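Local coordinates for Bd0816 (Bdellovibrio bacteriovorus HD100, PDB 5CER), which probably acts as a serine-type D-Ala-D-Ala carboxypeptidase of the peptidase S13 family, trimming peptidoglycan peptides, at residues 343-348 and 367-372; 311-316 and 371-376. The protein carries 2 engineered substitutions. All coordinates share one frame; numbering follows the deposited sequence.

Contact 1 of 2, residues 343-348 and 367-372; sequences FAILLH and NKISQL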
# COMPACT_ATOMS: atom_id res chain seq x y z
N PHE A 343 12.82 -7.21 11.37
CA PHE A 343 12.70 -6.00 12.13
C PHE A 343 11.25 -5.60 12.23
O PHE A 343 10.43 -5.91 11.35
CB PHE A 343 13.49 -4.85 11.51
CG PHE A 343 12.87 -4.32 10.22
CD1 PHE A 343 11.87 -3.36 10.25
CD2 PHE A 343 13.27 -4.82 8.98
CE1 PHE A 343 11.25 -2.96 9.08
CE2 PHE A 343 12.67 -4.37 7.81
CZ PHE A 343 11.65 -3.44 7.86
N ALA A 344 10.94 -4.83 13.28
CA ALA A 344 9.68 -4.07 13.38
C ALA A 344 9.99 -2.71 14.01
O ALA A 344 10.72 -2.65 15.01
CB ALA A 344 8.66 -4.85 14.16
N ILE A 345 9.44 -1.65 13.43
CA ILE A 345 9.64 -0.28 13.91
C ILE A 345 8.30 0.37 14.07
O ILE A 345 7.48 0.42 13.11
CB ILE A 345 10.45 0.52 12.90
CG1 ILE A 345 11.87 -0.08 12.75
CG2 ILE A 345 10.60 1.96 13.36
CD1 ILE A 345 12.58 0.38 11.49
N LEU A 346 8.02 0.83 15.27
CA LEU A 346 6.75 1.42 15.58
C LEU A 346 6.99 2.86 16.08
O LEU A 346 7.62 3.05 17.11
CB LEU A 346 6.04 0.55 16.64
CG LEU A 346 5.87 -0.96 16.17
CD1 LEU A 346 5.42 -1.95 17.21
CD2 LEU A 346 4.74 -0.95 15.17
N LEU A 347 6.44 3.84 15.38
CA LEU A 347 6.49 5.24 15.79
C LEU A 347 5.09 5.80 16.11
O LEU A 347 4.07 5.39 15.54
CB LEU A 347 7.08 6.12 14.67
CG LEU A 347 8.47 6.08 14.02
CD1 LEU A 347 9.13 7.41 13.70
CD2 LEU A 347 9.27 5.32 15.02
N HIS A 348 5.05 6.75 17.06
CA HIS A 348 3.85 7.52 17.36
C HIS A 348 3.86 8.75 16.49
O HIS A 348 4.96 9.31 16.20
CB HIS A 348 3.83 7.91 18.85
CG HIS A 348 2.65 8.78 19.22
ND1 HIS A 348 1.46 8.30 19.73
CD2 HIS A 348 2.49 10.12 19.12
CE1 HIS A 348 0.63 9.30 19.92
NE2 HIS A 348 1.22 10.42 19.57
N ASN A 367 15.73 6.31 7.79
CA ASN A 367 17.07 6.49 8.30
C ASN A 367 17.43 5.45 9.34
O ASN A 367 18.58 5.01 9.41
CB ASN A 367 17.24 7.92 8.82
CG ASN A 367 17.23 8.96 7.71
OD1 ASN A 367 17.33 8.66 6.49
ND2 ASN A 367 17.14 10.19 8.12
N LYS A 368 16.44 5.00 10.10
CA LYS A 368 16.66 3.95 11.08
C LYS A 368 17.01 2.66 10.40
O LYS A 368 17.97 2.02 10.75
CB LYS A 368 15.42 3.76 11.93
CG LYS A 368 15.72 3.54 13.40
CD LYS A 368 14.45 3.73 14.21
CE LYS A 368 14.58 4.52 15.50
NZ LYS A 368 15.77 5.36 15.71
N ILE A 369 16.26 2.31 9.36
CA ILE A 369 16.57 1.14 8.52
C ILE A 369 17.95 1.21 7.89
O ILE A 369 18.70 0.24 7.94
CB ILE A 369 15.49 0.93 7.41
CG1 ILE A 369 14.22 0.38 8.04
CG2 ILE A 369 15.97 -0.02 6.30
CD1 ILE A 369 14.36 -0.98 8.68
N SER A 370 18.29 2.37 7.32
CA SER A 370 19.64 2.57 6.79
C SER A 370 20.74 2.35 7.84
O SER A 370 21.77 1.75 7.54
CB SER A 370 19.77 3.94 6.15
OG SER A 370 18.82 4.09 5.10
N GLN A 371 20.52 2.86 9.04
CA GLN A 371 21.46 2.70 10.13
C GLN A 371 21.65 1.23 10.49
O GLN A 371 22.81 0.75 10.60
CB GLN A 371 21.00 3.51 11.33
CG GLN A 371 22.07 3.66 12.43
CD GLN A 371 23.43 4.21 11.92
OE1 GLN A 371 23.48 5.19 11.17
NE2 GLN A 371 24.52 3.57 12.35
N LEU A 372 20.54 0.49 10.59
CA LEU A 372 20.62 -0.94 10.87
C LEU A 372 21.39 -1.65 9.77
O LEU A 372 22.25 -2.50 10.05
CB LEU A 372 19.23 -1.55 10.90
CG LEU A 372 18.27 -1.23 12.04
CD1 LEU A 372 16.94 -1.94 11.90
CD2 LEU A 372 18.87 -1.55 13.42
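Ile369 of helix 356-375 drops its terminal methyl onto the face of the Phe343 ring, which projects from strand 339-348. The methyl carbon Ile369 CD1 sits 3.6 Å from the Phe343 ring centroid and 7° off the ring normal, a CH-pi contact almost centred on the six-membered ring. All six ring carbons are therefore nearly equidistant from it, the nearest being Phe343 CE1 at 3.7 Å from Ile369 CD1. The ring is presented this way because Phe343 CG lies between its own backbone N and carbonyl carbon (chi1 71°). A flat, broad side chain suits this place, since a single methyl can rest on it.

The same methyl also takes part in aliphatic packing. Ile345, two residues along and on the same side of the strand, reaches out so that its CD1 lies 3.6 Å from Ile369 CD1, the two side chains meeting at a slant, methyl to methyl. Rotation about the Ile369 CB-CG1 bond swings CD1 in toward the strand, although the CB itself is not directed at it. Branched isoleucines fill the space between strand and helix, whose segment axes come no closer than 10.6 Å and run roughly antiparallel, 149° between their directions.

A looser contact is made by Lys368, whose CD lies 4.3 Å from Ile345 CG2. Its methylene chain packs on the apolar layer while NZ forms a salt bridge with Glu22, although the side chain is poorly ordered. Leu330 of the adjoining strand 327-336 touches both Phe343 and Ile369, widening the layer.

This is the packing of a helix on an antiparallel sheet, as in the clan of beta-lactamases. With only carbon surfaces meeting, dispersion and the exclusion of water probably hold the pair together.

Contact 2 of 2, residues 311-316 and 371-376; sequences GNAAGS and QLINKR
A type I beta turn from Gly311 to Ala314, in the loop leading to strand 317-324, packs against the last turn of helix 356-375. Asn312, at the second position of the turn, lays its amide along Ile373: Asn312 OD1 is 3.4 Å from Ile373 CD1, and Asn312 CG is 3.8 Å from Ile373 CG2. The same OD1 has a weak hydrogen bond with Ser370 OG. Asn312 CG stands between the backbone N and the carbonyl carbon (chi1 60°), holding the compact side chain against the helix. Ile373, branched at CB, offers methyls to both turn residues; its CD1 also lies 3.8 Å from Ala313 CA, where a small alanine lets the backbone come close.

Asn312 ND2 approaches Asn374 OD1 to 3.1 Å, but the angle is poor for a hydrogen bond and the amide planes stand 85° apart. The donor side of that amide, Asn374 ND2, hydrogen-bonds to the backbone of another protein's chain. Just past the helix, Arg376 NH1 donates to Leu372 O at 2.9 Å, while its guanidinium makes a cation-pi contact with Phe341. Pro379 touches both Asn312 and Ile373, and Ile334 of strand 327-336 lies against Ile373, so the turn and helix end meet beside the sheet.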
# COMPACT_ATOMS: atom_id res chain seq x y z
N GLY A 311 17.45 5.05 -0.24
CA GLY A 311 18.53 4.75 0.69
C GLY A 311 19.12 3.41 0.36
O GLY A 311 18.76 2.79 -0.64
N ASN A 312 19.96 2.91 1.26
CA ASN A 312 20.58 1.61 1.09
C ASN A 312 19.63 0.40 1.28
O ASN A 312 20.03 -0.74 1.07
CB ASN A 312 21.86 1.50 1.96
CG ASN A 312 21.56 1.68 3.42
OD1 ASN A 312 20.43 1.48 3.87
ND2 ASN A 312 22.58 2.10 4.18
N ALA A 313 18.37 0.65 1.61
CA ALA A 313 17.35 -0.38 1.61
C ALA A 313 16.88 -0.76 0.20
O ALA A 313 16.28 -1.81 0.04
CB ALA A 313 16.14 0.07 2.42
N ALA A 314 17.15 0.07 -0.81
CA ALA A 314 16.61 -0.19 -2.17
C ALA A 314 17.07 -1.54 -2.72
O ALA A 314 18.28 -1.85 -2.70
CB ALA A 314 17.01 0.90 -3.12
N GLY A 315 16.11 -2.39 -3.07
CA GLY A 315 16.44 -3.74 -3.53
C GLY A 315 16.94 -4.71 -2.46
O GLY A 315 17.28 -5.85 -2.78
N SER A 316 16.95 -4.28 -1.19
CA SER A 316 17.51 -5.06 -0.07
C SER A 316 16.60 -5.18 1.15
O SER A 316 17.04 -5.63 2.19
CB SER A 316 18.80 -4.39 0.37
OG SER A 316 19.73 -4.42 -0.67
N GLN A 371 20.52 2.86 9.04
CA GLN A 371 21.46 2.70 10.13
C GLN A 371 21.65 1.23 10.49
O GLN A 371 22.81 0.75 10.60
CB GLN A 371 21.00 3.51 11.33
CG GLN A 371 22.07 3.66 12.43
CD GLN A 371 23.43 4.21 11.92
OE1 GLN A 371 23.48 5.19 11.17
NE2 GLN A 371 24.52 3.57 12.35
N LEU A 372 20.54 0.49 10.59
CA LEU A 372 20.62 -0.94 10.87
C LEU A 372 21.39 -1.65 9.77
O LEU A 372 22.25 -2.50 10.05
CB LEU A 372 19.23 -1.55 10.90
CG LEU A 372 18.27 -1.23 12.04
CD1 LEU A 372 16.94 -1.94 11.90
CD2 LEU A 372 18.87 -1.55 13.42
N ILE A 373 21.14 -1.27 8.52
CA ILE A 373 21.93 -1.82 7.40
C ILE A 373 23.45 -1.49 7.53
O ILE A 373 24.28 -2.39 7.38
CB ILE A 373 21.34 -1.42 6.03
CG1 ILE A 373 19.99 -2.14 5.86
CG2 ILE A 373 22.27 -1.77 4.89
CD1 ILE A 373 19.15 -1.60 4.70
N ASN A 374 23.78 -0.24 7.80
CA ASN A 374 25.15 0.17 8.00
C ASN A 374 25.89 -0.69 8.99
O ASN A 374 27.01 -1.12 8.71
CB ASN A 374 25.21 1.62 8.46
CG ASN A 374 24.80 2.62 7.38
OD1 ASN A 374 24.92 2.35 6.17
ND2 ASN A 374 24.43 3.82 7.81
N LYS A 375 25.27 -0.91 10.15
CA LYS A 375 25.84 -1.70 11.23
C LYS A 375 25.94 -3.18 10.93
O LYS A 375 26.65 -3.90 11.61
CB LYS A 375 24.99 -1.54 12.49
CG LYS A 375 25.04 -0.18 13.13
CD LYS A 375 26.44 0.11 13.69
CE LYS A 375 26.42 1.18 14.78
NZ LYS A 375 27.65 1.07 15.60
N ARG A 376 25.24 -3.64 9.91
CA ARG A 376 25.39 -5.01 9.42
C ARG A 376 26.19 -5.11 8.09
O ARG A 376 25.98 -6.02 7.26
CB ARG A 376 24.00 -5.64 9.36
CG ARG A 376 23.52 -5.97 10.75
CD ARG A 376 22.04 -5.92 10.88
NE ARG A 376 21.71 -5.98 12.31
CZ ARG A 376 21.67 -4.93 13.14
NH1 ARG A 376 21.92 -3.69 12.72
NH2 ARG A 376 21.37 -5.11 14.43

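From the N terminus the chain reaches the 311-316 turn first, runs through strands 317-324, 327-336 and 339-348, and then enters helix 356-375. Contact 1 closes the shorter loop, between the last of these strands and the helix, with 18 residues between its segments. Contact 2 closes a longer one, of 54 residues, which encloses the 343-348 strand segment and most of the helix. Both end on that helix and share Gln371 and Leu372. Their centres are 11 Å apart and they touch where Ile369 CG2 comes within 3.9 Å of Ala313 CB. Together they tie the helix to the sheet and to the loop that precedes strand 317-324.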